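Local coordinates for protein nucleoside-diphosphate sugar epimerase (SulA family) (Corynebacterium glutamicum, PDB 3OH8) that probably acts on nucleotide-linked sugars as an NAD(P)-dependent epimerase with a Rossmann-type domain, and carries an additional helix-grip domain at its N-terminal end, at residues A[63-68]-A[76-81]; A[47-52]-A[59-64]; A[90-95]-A[105-110]; A[84-89]-A[111-116]; A[33-38]-A[53-58]. All blocks are in the same frame, centred on the assembly; numbering follows the deposited sequence.

Contact 1. Residues A[63-68]-A[76-81]; sequences RHDLSG and TDVCLT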
# COMPACT_ATOMS: atom_id res chain seq x y z
N ARG A 63 -11.99 20.36 1.70
CA ARG A 63 -13.36 20.47 1.23
C ARG A 63 -13.37 20.40 -0.30
O ARG A 63 -12.54 21.03 -0.94
CB ARG A 63 -13.93 21.81 1.70
CG ARG A 63 -15.43 21.87 1.92
CD ARG A 63 -15.82 23.22 2.52
NE ARG A 63 -17.12 23.68 2.06
CZ ARG A 63 -17.32 24.41 0.96
NH1 ARG A 63 -16.29 24.76 0.19
NH2 ARG A 63 -18.55 24.78 0.63
N HIS A 64 -14.30 19.65 -0.89
CA HIS A 64 -14.43 19.66 -2.34
C HIS A 64 -15.27 20.87 -2.75
O HIS A 64 -16.26 21.20 -2.10
CB HIS A 64 -15.09 18.38 -2.85
CG HIS A 64 -14.20 17.17 -2.80
ND1 HIS A 64 -14.66 15.92 -2.43
CD2 HIS A 64 -12.88 17.02 -3.08
CE1 HIS A 64 -13.67 15.06 -2.48
NE2 HIS A 64 -12.58 15.69 -2.87
N ASP A 65 -14.85 21.53 -3.82
CA ASP A 65 -15.47 22.78 -4.25
C ASP A 65 -16.44 22.54 -5.40
O ASP A 65 -16.04 22.13 -6.49
CB ASP A 65 -14.38 23.77 -4.66
CG ASP A 65 -14.93 25.13 -5.05
OD1 ASP A 65 -16.17 25.29 -5.04
OD2 ASP A 65 -14.13 26.02 -5.37
N LEU A 66 -17.72 22.81 -5.15
CA LEU A 66 -18.75 22.56 -6.15
C LEU A 66 -18.45 23.34 -7.42
O LEU A 66 -18.67 22.85 -8.52
CB LEU A 66 -20.13 22.96 -5.62
CG LEU A 66 -21.35 22.21 -6.17
CD1 LEU A 66 -22.55 23.15 -6.22
CD2 LEU A 66 -21.08 21.62 -7.54
N SER A 67 -17.93 24.55 -7.27
CA SER A 67 -17.66 25.40 -8.42
C SER A 67 -16.53 24.84 -9.27
O SER A 67 -16.37 25.23 -10.42
CB SER A 67 -17.32 26.83 -7.97
OG SER A 67 -16.01 26.91 -7.44
N GLY A 68 -15.74 23.93 -8.70
CA GLY A 68 -14.63 23.33 -9.41
C GLY A 68 -14.88 21.88 -9.76
O GLY A 68 -13.95 21.06 -9.86
N THR A 76 -12.19 19.52 -7.36
CA THR A 76 -11.25 20.48 -6.79
C THR A 76 -11.21 20.37 -5.26
O THR A 76 -12.27 20.31 -4.63
CB THR A 76 -11.64 21.94 -7.19
OG1 THR A 76 -11.58 22.09 -8.62
CG2 THR A 76 -10.69 22.95 -6.56
N ASP A 77 -10.01 20.32 -4.68
CA ASP A 77 -9.87 20.30 -3.22
C ASP A 77 -9.51 21.69 -2.73
O ASP A 77 -8.65 22.33 -3.32
CB ASP A 77 -8.74 19.35 -2.76
CG ASP A 77 -8.89 17.95 -3.30
OD1 ASP A 77 -10.00 17.40 -3.29
OD2 ASP A 77 -7.85 17.38 -3.71
N VAL A 78 -10.13 22.15 -1.65
CA VAL A 78 -9.78 23.46 -1.11
C VAL A 78 -9.66 23.46 0.41
O VAL A 78 -10.37 22.72 1.09
CB VAL A 78 -10.80 24.56 -1.55
CG1 VAL A 78 -10.91 24.61 -3.07
CG2 VAL A 78 -12.17 24.31 -0.93
N CYS A 79 -8.75 24.27 0.93
CA CYS A 79 -8.68 24.50 2.38
C CYS A 79 -8.84 25.97 2.74
O CYS A 79 -8.15 26.83 2.19
CB CYS A 79 -7.37 23.99 2.96
SG CYS A 79 -7.31 24.26 4.74
N LEU A 80 -9.73 26.26 3.69
CA LEU A 80 -10.00 27.64 4.10
C LEU A 80 -9.32 28.03 5.41
O LEU A 80 -9.07 29.21 5.66
CB LEU A 80 -11.52 27.90 4.18
CG LEU A 80 -12.37 27.21 5.26
CD1 LEU A 80 -12.30 27.98 6.57
CD2 LEU A 80 -13.82 27.09 4.80
N THR A 81 -9.01 27.05 6.25
CA THR A 81 -8.34 27.32 7.52
C THR A 81 -6.90 26.83 7.51
O THR A 81 -6.56 25.90 6.78
CB THR A 81 -9.07 26.69 8.72
OG1 THR A 81 -9.52 25.37 8.37
CG2 THR A 81 -10.27 27.54 9.09
O HOH W 1 -14.97 19.37 -6.86

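Contact 2. Residues A[47-52]-A[59-64]; sequences DGTTIF and KWVARH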
# COMPACT_ATOMS: atom_id res chain seq x y z
N ASP A 47 -18.65 17.83 -3.74
CA ASP A 47 -18.66 18.61 -2.51
C ASP A 47 -18.31 17.68 -1.37
O ASP A 47 -17.85 16.56 -1.60
CB ASP A 47 -20.04 19.24 -2.28
CG ASP A 47 -21.17 18.22 -2.33
OD1 ASP A 47 -20.90 17.01 -2.21
OD2 ASP A 47 -22.34 18.63 -2.49
N GLY A 48 -18.52 18.11 -0.14
CA GLY A 48 -18.26 17.24 0.99
C GLY A 48 -16.83 17.37 1.47
O GLY A 48 -15.93 17.67 0.69
N THR A 49 -16.61 17.14 2.76
CA THR A 49 -15.30 17.39 3.32
C THR A 49 -14.57 16.12 3.73
O THR A 49 -15.17 15.07 3.95
CB THR A 49 -15.36 18.43 4.49
OG1 THR A 49 -15.35 17.76 5.75
CG2 THR A 49 -16.60 19.30 4.37
N THR A 50 -13.25 16.24 3.79
CA THR A 50 -12.38 15.15 4.21
C THR A 50 -11.51 15.68 5.34
O THR A 50 -10.95 16.77 5.21
CB THR A 50 -11.46 14.73 3.06
OG1 THR A 50 -12.26 14.27 1.96
CG2 THR A 50 -10.51 13.62 3.51
N ILE A 51 -11.41 14.93 6.43
CA ILE A 51 -10.55 15.34 7.55
C ILE A 51 -9.25 14.56 7.50
O ILE A 51 -9.25 13.33 7.40
CB ILE A 51 -11.22 15.06 8.93
CG1 ILE A 51 -12.68 15.56 8.99
CG2 ILE A 51 -10.39 15.67 10.07
CD1 ILE A 51 -12.84 17.06 9.05
N PHE A 52 -8.12 15.27 7.57
CA PHE A 52 -6.81 14.64 7.65
C PHE A 52 -6.21 14.85 9.04
O PHE A 52 -6.28 15.94 9.59
CB PHE A 52 -5.84 15.25 6.64
CG PHE A 52 -6.17 14.96 5.21
CD1 PHE A 52 -7.15 15.68 4.54
CD2 PHE A 52 -5.49 13.97 4.51
CE1 PHE A 52 -7.44 15.43 3.20
CE2 PHE A 52 -5.77 13.71 3.17
CZ PHE A 52 -6.75 14.44 2.52
N LYS A 59 -5.27 18.90 12.81
CA LYS A 59 -6.08 18.32 11.75
C LYS A 59 -6.27 19.27 10.59
O LYS A 59 -6.36 20.48 10.76
CB LYS A 59 -7.43 17.84 12.29
CG LYS A 59 -7.29 16.70 13.26
CD LYS A 59 -8.62 16.18 13.74
CE LYS A 59 -8.41 15.24 14.93
NZ LYS A 59 -9.64 14.48 15.29
N TRP A 60 -6.33 18.70 9.39
CA TRP A 60 -6.56 19.49 8.20
C TRP A 60 -7.94 19.15 7.65
O TRP A 60 -8.25 17.98 7.39
CB TRP A 60 -5.47 19.21 7.16
CG TRP A 60 -5.58 20.06 5.94
CD1 TRP A 60 -5.84 21.40 5.90
CD2 TRP A 60 -5.42 19.64 4.58
NE1 TRP A 60 -5.86 21.84 4.60
CE2 TRP A 60 -5.60 20.78 3.77
CE3 TRP A 60 -5.15 18.42 3.98
CZ2 TRP A 60 -5.51 20.72 2.38
CZ3 TRP A 60 -5.06 18.37 2.59
CH2 TRP A 60 -5.23 19.51 1.82
N VAL A 61 -8.77 20.17 7.48
CA VAL A 61 -10.12 19.99 6.98
C VAL A 61 -10.14 20.39 5.51
O VAL A 61 -10.09 21.57 5.18
CB VAL A 61 -11.13 20.86 7.75
CG1 VAL A 61 -12.54 20.68 7.19
CG2 VAL A 61 -11.09 20.52 9.24
N ALA A 62 -10.18 19.40 4.63
CA ALA A 62 -10.23 19.66 3.20
C ALA A 62 -11.67 19.59 2.73
O ALA A 62 -12.48 18.85 3.29
CB ALA A 62 -9.37 18.66 2.45
N ARG A 63 -11.99 20.36 1.70
CA ARG A 63 -13.36 20.47 1.23
C ARG A 63 -13.37 20.40 -0.30
O ARG A 63 -12.54 21.03 -0.94
CB ARG A 63 -13.93 21.81 1.70
CG ARG A 63 -15.43 21.87 1.92
CD ARG A 63 -15.82 23.22 2.52
NE ARG A 63 -17.12 23.68 2.06
CZ ARG A 63 -17.32 24.41 0.96
NH1 ARG A 63 -16.29 24.76 0.19
NH2 ARG A 63 -18.55 24.78 0.63
N HIS A 64 -14.30 19.65 -0.89
CA HIS A 64 -14.43 19.66 -2.34
C HIS A 64 -15.27 20.87 -2.75
O HIS A 64 -16.26 21.20 -2.10
CB HIS A 64 -15.09 18.38 -2.85
CG HIS A 64 -14.20 17.17 -2.80
ND1 HIS A 64 -14.66 15.92 -2.43
CD2 HIS A 64 -12.88 17.02 -3.08
CE1 HIS A 64 -13.67 15.06 -2.48
NE2 HIS A 64 -12.58 15.69 -2.87

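Contact 3. Residues A[90-95]-A[105-110]; sequences WRHVHN and ITDSVS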
# COMPACT_ATOMS: atom_id res chain seq x y z
N TRP A 90 -4.86 26.43 0.23
CA TRP A 90 -4.55 25.36 -0.69
C TRP A 90 -5.71 25.14 -1.65
O TRP A 90 -6.86 25.00 -1.22
CB TRP A 90 -4.26 24.09 0.12
CG TRP A 90 -4.04 22.83 -0.68
CD1 TRP A 90 -5.00 21.95 -1.10
CD2 TRP A 90 -2.79 22.29 -1.11
NE1 TRP A 90 -4.42 20.90 -1.78
CE2 TRP A 90 -3.06 21.09 -1.80
CE3 TRP A 90 -1.46 22.70 -0.98
CZ2 TRP A 90 -2.06 20.30 -2.36
CZ3 TRP A 90 -0.47 21.92 -1.54
CH2 TRP A 90 -0.77 20.73 -2.22
N ARG A 91 -5.43 25.12 -2.95
CA ARG A 91 -6.48 24.84 -3.93
C ARG A 91 -5.95 23.88 -5.00
O ARG A 91 -5.06 24.23 -5.77
CB ARG A 91 -6.99 26.14 -4.55
CG ARG A 91 -8.39 26.06 -5.12
CD ARG A 91 -9.00 27.46 -5.32
NE ARG A 91 -10.36 27.39 -5.84
CZ ARG A 91 -10.65 27.35 -7.14
NH1 ARG A 91 -9.68 27.39 -8.04
NH2 ARG A 91 -11.92 27.28 -7.53
N HIS A 92 -6.51 22.68 -5.05
CA HIS A 92 -5.98 21.61 -5.90
C HIS A 92 -7.03 21.22 -6.93
O HIS A 92 -8.05 20.61 -6.60
CB HIS A 92 -5.60 20.41 -5.01
CG HIS A 92 -4.94 19.28 -5.76
ND1 HIS A 92 -4.89 19.22 -7.13
CD2 HIS A 92 -4.31 18.17 -5.30
CE1 HIS A 92 -4.26 18.11 -7.50
NE2 HIS A 92 -3.90 17.46 -6.41
N VAL A 93 -6.80 21.58 -8.19
CA VAL A 93 -7.69 21.20 -9.26
C VAL A 93 -7.19 19.90 -9.93
O VAL A 93 -6.02 19.80 -10.31
CB VAL A 93 -7.82 22.30 -10.34
CG1 VAL A 93 -8.73 21.84 -11.47
CG2 VAL A 93 -8.33 23.60 -9.72
N HIS A 94 -8.09 18.93 -10.07
CA HIS A 94 -7.78 17.64 -10.71
C HIS A 94 -8.57 17.59 -12.01
O HIS A 94 -9.79 17.49 -11.98
CB HIS A 94 -8.23 16.45 -9.85
CG HIS A 94 -7.78 16.50 -8.42
ND1 HIS A 94 -6.87 15.61 -7.89
CD2 HIS A 94 -8.17 17.30 -7.39
CE1 HIS A 94 -6.69 15.88 -6.60
NE2 HIS A 94 -7.47 16.89 -6.28
N ASN A 95 -7.87 17.65 -13.13
CA ASN A 95 -8.52 17.68 -14.45
C ASN A 95 -8.24 16.41 -15.24
O ASN A 95 -7.10 15.94 -15.29
CB ASN A 95 -8.02 18.89 -15.23
CG ASN A 95 -8.92 19.24 -16.41
OD1 ASN A 95 -8.60 18.95 -17.56
ND2 ASN A 95 -10.04 19.87 -16.12
N ILE A 105 -4.20 13.42 -17.08
CA ILE A 105 -4.58 14.11 -15.86
C ILE A 105 -3.72 15.35 -15.71
O ILE A 105 -2.49 15.29 -15.81
CB ILE A 105 -4.40 13.20 -14.61
CG1 ILE A 105 -5.36 12.01 -14.70
CG2 ILE A 105 -4.69 13.99 -13.34
CD1 ILE A 105 -5.17 10.95 -13.61
N THR A 106 -4.37 16.48 -15.48
CA THR A 106 -3.62 17.67 -15.12
C THR A 106 -3.95 18.07 -13.70
O THR A 106 -5.12 18.24 -13.35
CB THR A 106 -3.92 18.85 -16.07
OG1 THR A 106 -3.66 18.46 -17.42
CG2 THR A 106 -3.03 20.06 -15.69
N ASP A 107 -2.92 18.19 -12.87
CA ASP A 107 -3.09 18.71 -11.53
C ASP A 107 -2.62 20.15 -11.51
O ASP A 107 -1.52 20.45 -11.97
CB ASP A 107 -2.26 17.92 -10.52
CG ASP A 107 -2.75 16.50 -10.36
OD1 ASP A 107 -3.81 16.32 -9.72
OD2 ASP A 107 -2.08 15.59 -10.88
N SER A 108 -3.45 21.02 -10.97
CA SER A 108 -3.06 22.41 -10.79
C SER A 108 -3.32 22.80 -9.34
O SER A 108 -4.46 22.84 -8.90
CB SER A 108 -3.85 23.32 -11.74
OG SER A 108 -3.49 24.67 -11.55
N VAL A 109 -2.25 23.05 -8.59
CA VAL A 109 -2.42 23.47 -7.21
C VAL A 109 -1.98 24.92 -7.02
O VAL A 109 -0.88 25.32 -7.41
CB VAL A 109 -1.68 22.54 -6.22
CG1 VAL A 109 -0.23 22.38 -6.61
CG2 VAL A 109 -1.79 23.08 -4.80
N SER A 110 -2.88 25.73 -6.47
CA SER A 110 -2.56 27.11 -6.14
C SER A 110 -2.12 27.14 -4.68
O SER A 110 -2.86 26.68 -3.80
CB SER A 110 -3.79 27.99 -6.37
OG SER A 110 -3.43 29.36 -6.34
O HOH W 2 -5.61 14.19 -9.90

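Contact 4. Residues A[84-89]-A[111-116]; sequences VKALAN and TRLPAS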
# COMPACT_ATOMS: atom_id res chain seq x y z
N VAL A 84 -1.50 24.78 9.56
CA VAL A 84 -0.12 25.22 9.40
C VAL A 84 -0.06 26.04 8.12
O VAL A 84 -0.82 25.79 7.18
CB VAL A 84 0.86 24.04 9.32
CG1 VAL A 84 0.74 23.17 10.57
CG2 VAL A 84 0.62 23.21 8.06
N LYS A 85 0.83 27.03 8.07
CA LYS A 85 0.90 27.93 6.91
C LYS A 85 1.09 27.20 5.59
O LYS A 85 0.52 27.60 4.57
CB LYS A 85 1.98 28.99 7.10
CG LYS A 85 1.55 30.16 7.97
CD LYS A 85 2.25 31.45 7.57
CE LYS A 85 3.30 31.86 8.60
NZ LYS A 85 3.63 33.32 8.51
N ALA A 86 1.89 26.14 5.61
CA ALA A 86 2.19 25.39 4.40
C ALA A 86 0.96 24.71 3.80
O ALA A 86 0.87 24.52 2.59
CB ALA A 86 3.26 24.34 4.69
N LEU A 87 0.01 24.36 4.65
CA LEU A 87 -1.13 23.57 4.21
C LEU A 87 -2.38 24.42 4.12
O LEU A 87 -3.50 23.91 4.07
CB LEU A 87 -1.36 22.40 5.17
CG LEU A 87 -2.13 21.19 4.64
CD1 LEU A 87 -1.55 20.72 3.32
CD2 LEU A 87 -2.11 20.08 5.67
N ALA A 88 -2.18 25.74 4.09
CA ALA A 88 -3.31 26.66 4.06
C ALA A 88 -3.38 27.40 2.75
O ALA A 88 -2.39 27.49 2.02
CB ALA A 88 -3.21 27.64 5.21
N ASN A 89 -4.55 27.94 2.46
CA ASN A 89 -4.77 28.63 1.20
C ASN A 89 -4.47 27.68 0.04
O ASN A 89 -3.90 28.07 -0.98
CB ASN A 89 -3.91 29.89 1.13
CG ASN A 89 -4.59 31.03 0.39
OD1 ASN A 89 -5.31 31.82 0.99
ND2 ASN A 89 -4.37 31.11 -0.91
N THR A 111 -0.91 27.63 -4.43
CA THR A 111 -0.33 27.65 -3.09
C THR A 111 0.99 28.44 -3.14
O THR A 111 1.62 28.54 -4.20
CB THR A 111 -0.09 26.22 -2.55
OG1 THR A 111 0.44 26.28 -1.22
CG2 THR A 111 0.89 25.45 -3.43
N ARG A 112 1.40 29.02 -2.02
CA ARG A 112 2.60 29.85 -2.03
C ARG A 112 3.87 29.03 -1.90
O ARG A 112 4.97 29.55 -2.03
CB ARG A 112 2.53 30.96 -0.98
CG ARG A 112 1.61 32.10 -1.39
CD ARG A 112 1.99 33.43 -0.77
NE ARG A 112 1.35 34.53 -1.48
CZ ARG A 112 0.10 34.93 -1.27
NH1 ARG A 112 -0.65 34.32 -0.36
NH2 ARG A 112 -0.40 35.95 -1.97
N LEU A 113 3.70 27.73 -1.65
CA LEU A 113 4.82 26.80 -1.64
C LEU A 113 5.48 26.78 -3.02
O LEU A 113 4.78 26.69 -4.03
CB LEU A 113 4.35 25.39 -1.30
CG LEU A 113 3.49 25.19 -0.06
CD1 LEU A 113 3.01 23.75 0.03
CD2 LEU A 113 4.29 25.57 1.18
N PRO A 114 6.81 26.85 -3.06
CA PRO A 114 7.52 26.70 -4.33
C PRO A 114 7.25 25.34 -4.96
O PRO A 114 7.09 24.34 -4.24
CB PRO A 114 9.00 26.82 -3.92
CG PRO A 114 9.03 26.65 -2.43
CD PRO A 114 7.71 27.17 -1.94
N ALA A 115 7.19 25.30 -6.28
CA ALA A 115 6.97 24.05 -7.00
C ALA A 115 7.89 22.95 -6.49
O ALA A 115 7.48 21.80 -6.36
CB ALA A 115 7.18 24.26 -8.49
N SER A 116 9.14 23.31 -6.20
CA SER A 116 10.10 22.34 -5.71
C SER A 116 9.61 21.62 -4.46
O SER A 116 10.04 20.51 -4.16
CB SER A 116 11.44 23.02 -5.43
OG SER A 116 12.36 22.09 -4.88

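Contact 5. Residues A[33-38]-A[53-58]; sequences FIPLNP and SLPAGL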
# COMPACT_ATOMS: atom_id res chain seq x y z
N PHE A 33 5.33 9.87 2.88
CA PHE A 33 6.47 10.59 3.41
C PHE A 33 6.06 11.98 3.87
O PHE A 33 6.91 12.83 4.17
CB PHE A 33 7.57 10.68 2.35
CG PHE A 33 7.06 11.07 0.98
CD1 PHE A 33 6.72 10.09 0.05
CD2 PHE A 33 6.91 12.40 0.62
CE1 PHE A 33 6.25 10.43 -1.21
CE2 PHE A 33 6.44 12.76 -0.64
CZ PHE A 33 6.11 11.77 -1.56
N ILE A 34 4.76 12.21 3.91
CA ILE A 34 4.24 13.43 4.50
C ILE A 34 3.25 13.01 5.58
O ILE A 34 2.38 12.20 5.31
CB ILE A 34 3.54 14.28 3.44
CG1 ILE A 34 4.54 14.67 2.36
CG2 ILE A 34 2.92 15.52 4.08
CD1 ILE A 34 3.98 15.55 1.27
N PRO A 35 3.41 13.54 6.81
CA PRO A 35 2.66 13.06 7.98
C PRO A 35 1.20 13.50 7.97
O PRO A 35 0.71 14.11 8.92
CB PRO A 35 3.40 13.71 9.15
CG PRO A 35 3.94 14.99 8.56
CD PRO A 35 4.34 14.63 7.15
N LEU A 36 0.51 13.16 6.89
CA LEU A 36 -0.88 13.50 6.67
C LEU A 36 -1.62 12.18 6.51
O LEU A 36 -1.17 11.30 5.79
CB LEU A 36 -0.98 14.31 5.37
CG LEU A 36 -2.21 15.14 5.03
CD1 LEU A 36 -2.34 16.29 6.00
CD2 LEU A 36 -2.10 15.67 3.61
N ASN A 37 -2.74 12.02 7.19
CA ASN A 37 -3.53 10.82 6.98
C ASN A 37 -5.03 11.08 7.05
O ASN A 37 -5.53 11.58 8.06
CB ASN A 37 -3.12 9.71 7.94
CG ASN A 37 -1.72 9.20 7.65
OD1 ASN A 37 -0.78 9.45 8.41
ND2 ASN A 37 -1.57 8.50 6.53
N PRO A 38 -5.74 10.73 5.97
CA PRO A 38 -7.18 10.93 5.90
C PRO A 38 -7.86 10.08 6.96
O PRO A 38 -7.62 8.87 7.02
CB PRO A 38 -7.53 10.43 4.49
CG PRO A 38 -6.45 9.41 4.18
CD PRO A 38 -5.21 9.97 4.82
N SER A 53 -5.58 13.81 9.59
CA SER A 53 -4.79 13.96 10.80
C SER A 53 -3.40 14.47 10.43
O SER A 53 -2.84 14.08 9.40
CB SER A 53 -4.66 12.63 11.52
OG SER A 53 -3.98 11.69 10.70
N LEU A 54 -2.85 15.34 11.27
CA LEU A 54 -1.51 15.90 11.10
C LEU A 54 -0.75 15.63 12.40
O LEU A 54 -1.32 15.14 13.36
CB LEU A 54 -1.60 17.40 10.85
CG LEU A 54 -1.82 17.90 9.42
CD1 LEU A 54 -2.28 19.35 9.41
CD2 LEU A 54 -0.55 17.74 8.61
N PRO A 55 0.55 15.96 12.44
CA PRO A 55 1.24 15.64 13.70
C PRO A 55 0.82 16.59 14.83
O PRO A 55 0.38 17.71 14.56
CB PRO A 55 2.72 15.84 13.36
CG PRO A 55 2.79 15.98 11.85
CD PRO A 55 1.46 16.56 11.45
N ALA A 56 0.95 16.14 16.07
CA ALA A 56 0.71 16.98 17.23
C ALA A 56 -0.78 17.28 17.42
O ALA A 56 -1.16 18.41 17.75
CB ALA A 56 1.50 18.29 17.12
N GLY A 57 -1.61 16.26 17.20
CA GLY A 57 -3.04 16.37 17.40
C GLY A 57 -3.77 17.32 16.46
O GLY A 57 -4.99 17.45 16.54
N LEU A 58 -3.03 17.98 15.57
CA LEU A 58 -3.64 18.91 14.62
C LEU A 58 -4.39 18.17 13.50
O LEU A 58 -4.17 16.97 13.26
CB LEU A 58 -2.60 19.85 14.01
CG LEU A 58 -1.92 20.88 14.92
CD1 LEU A 58 -0.94 21.72 14.11
CD2 LEU A 58 -2.95 21.77 15.58

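Contact 1. Residues A[63-68]-A[76-81]
R63 and V78 form an antiparallel hydrogen-bonded pair: R63 N donates to V78 O (2.9 Å) and V78 N to R63 O (2.8 Å). On that face V78 CG2 lies against R63 CB, at the foot of a long, exposed arginine. H64, next along, turns its ring to the opposite face beside D77. The imidazole and carboxylate point the same way with planes 33° apart, and D77 OD1 lies at the ring edge, in its plane, 2.9 Å from H64 CD2. Their hydrogen bonds go to other residues: H64 ND1 to R44 O, D77 OD2 to H94 NE2. This is the meeting of strands 59-64 and 74-78, a β-hairpin in the antiparallel sheet of the helix-grip domain. At D65 the strand gives way to a turn. Its N still reaches T76 O (3.0 Å), while OD1 accepts from S67 N to form an Asx turn, the amide coming from above the carboxylate plane; a short aspartate side chain suits this. D65 CB touches V78 CG1 at 3.9 Å. G68, lacking a side chain, can lie close against T76, whose OG1 donates to G68 O (2.9 Å).

Contact 2. Residues A[47-52]-A[59-64]
T50 pairs with A62 and F52 with W60 through two backbone hydrogen bonds each, the short strand axes running antiparallel at 159° and 4.5 Å apart. This is the hairpin of strands 49-53 and 59-64, near one side of the seven-stranded sheet of the helix-grip domain. H64 N prolongs the pairing by donating almost straight to G48 O, at 3.0 Å, and the positive phi and extended psi of G48 suit a glycine. The two faces differ in character. T49, I51, V61 and R63 share the more exposed one, where β-branched residues favour the extended chain. I51 and V61 lie side by side and point the same way; with CG1 of I51 anti to the carbonyl carbon (chi1 -47°), its CD1 arrives 3.9 Å from V61 CG2. Nearby, T49 CG2 packs 3.7 Å from R63 CG, the aliphatic root of the arginine serving as an apolar surface. T50, F52, W60 and A62 line the buried face. The F52 ring and the six-membered ring of W60 run alongside each other, tilted by 38° with centroids 5.0 Å apart, so that W60 CZ3 stands over one face of F52, toward its rim. W60 also meets W90 edge-to-face, and F52 touches L36, which carries the apolar layer past both strands. A62, with nothing beyond CB, fits beside these large rings: its methyl carbon CB lies at the edge of F52, near the ring plane, 3.8 Å from F52 CE1.

Contact 3. Residues A[90-95]-A[105-110]
I105 meets N95 O with its CA-H, a CA-H...O contact of 3.2 Å from I105 CA, and lays CG2 nearby, in the hairpin of strands 91-99 and 102-110 that occupies the helix-grip sheet next to its outer strand 3-9. T106 and N95 follow as a hydrogen-bonded pair, each backbone N donating to the other's O. T106 OG1 is bonded to S6 OG of strand 3-9, so this small polar residue ties the hairpin to the next strand. D107 turns to the other face, which helix 119-139 covers. Its OD1 accepts from a water at 2.8 Å, and the same water lies in the plane of the H94 ring, at its edge, 2.8 Å from H94 ND1. The carboxylate and H94 planes are 82° apart, and the water bridges the two groups. Bonds at ND1 and, to D77, at NE2 probably hold the H94 ring in its orientation; it stacks with F75, and NE2 lies over the centre of the H92 ring. S108, back on the face under helix 488-511, exchanges backbone bonds with V93, and its OG bonds T4 OG1. An apolar valine suits position 109: with CG1 between the backbone N and the carbonyl carbon (chi1 53°), CG2 is left anti to N and stands over the six-membered ring of W90, a CH-pi contact 3.5 Å from the centroid and only 6° off the normal. At S110 the pairing closes, with S110 N donating to R91 O at 2.7 Å.

Contact 4. Residues A[84-89]-A[111-116]
A86 and L113 face each other with CA atoms 6.7 Å apart, and N89 and T111 at 6.3 Å, so the two backbones come near without any hydrogen bond between them. Segment 84-89 curls through a short 3-10 turn at K85 and A86, tied by L87 N to V84 O (3.0 Å). N89 then takes left-handed backbone angles (phi 57°, psi 39°), a conformation that asparagine adopts more readily than most residues, and this swings the chain into strand 91-99. Segment 111-116 is irregular. Both are loops at one end of the helix-grip sheet: the first connects strands 74-78 and 91-99, the second leads from strand 102-110, the last of the sheet's strands along the chain, into the long helix 119-139. The whole of strands 91-99 and 102-110 therefore lies between them in sequence. L113 carries most of the side-chain contact. Its CG sits anti to the carbonyl carbon (chi1 -52°), which sends the forked end toward A86. One branch, CD2, meets A86 CB at 3.9 Å, where the small methyl lets the leucine lie close to the turn. The other, CD1, comes to 3.4 Å from A86 O, and this carbonyl is buried by the contact with no polar partner in the model, probably at some energetic cost. L113 and T111 also approach the W90 ring. At the other end of the contact, N89 O passes 4.2 Å from T111 CA, while N89 and R112 both touch L485 of another loop.

Contact 5. Residues A[33-38]-A[53-58]
L36 and L54 meet because CG of L36 lies anti to its own backbone N (chi1 -163°), bringing round a side chain that starts off away from L54, while CG of L54 is anti to the carbonyl carbon (chi1 -85°). The two leucines then run alongside, pointing the same way, with L36 CD1 a tight 3.5 Å from L54 CD2. They sit where the short edge strand 37-38 of the helix-grip sheet joins the end of strand 49-53. N37 and S53 supply the backbone pairing there: N37 N donates to S53 O (3.0 Å) and S53 N to N37 O (2.7 Å). Apolar leucines fit this corner, since both also touch L87 and W60, which continue the apolar layer toward the buried W60 ring. Turns shape the chain on either side of the contact. P35 is the centre of an inverse gamma turn, closed by L36 N to I34 O, and the ring-restricted phi of proline suits it. Across from it, P55 begins a type I' turn ending at L58, in which A56 and G57 both have positive phi; glycine accepts this easily. L54 N donates to L58 O, joining the two ends of the loop. The two proline rings touch, P35 CB lying 3.6 Å from P55 CG. Between them and the leucines, L54 CA points its hydrogen at P35 O, a CA-H...O contact of 3.6 Å with an angle of 160° at the hydrogen.

Contacts 5, 2, 1 and 3 follow one another across a single antiparallel sheet, from edge strand 37-38 through 49-53, 59-64, 74-78 and 91-99 to 102-110. Contacts 1 and 2 share strand 59-64, their centres about 8 Å apart; contacts 3 and 5, near opposite sides of the sheet, have centres about 21 Å apart. Along the chain, contacts 2 and 5 interleave, while contact 3 is nested within the loop that contact 4 closes. Contact 4 lies at the sheet's end and touches the other four. With strand 3-9 and helix 119-139, these strands form a helix-grip domain, its sheet separate from the largely parallel one of the Rossmann-type region that probably binds the dinucleotide.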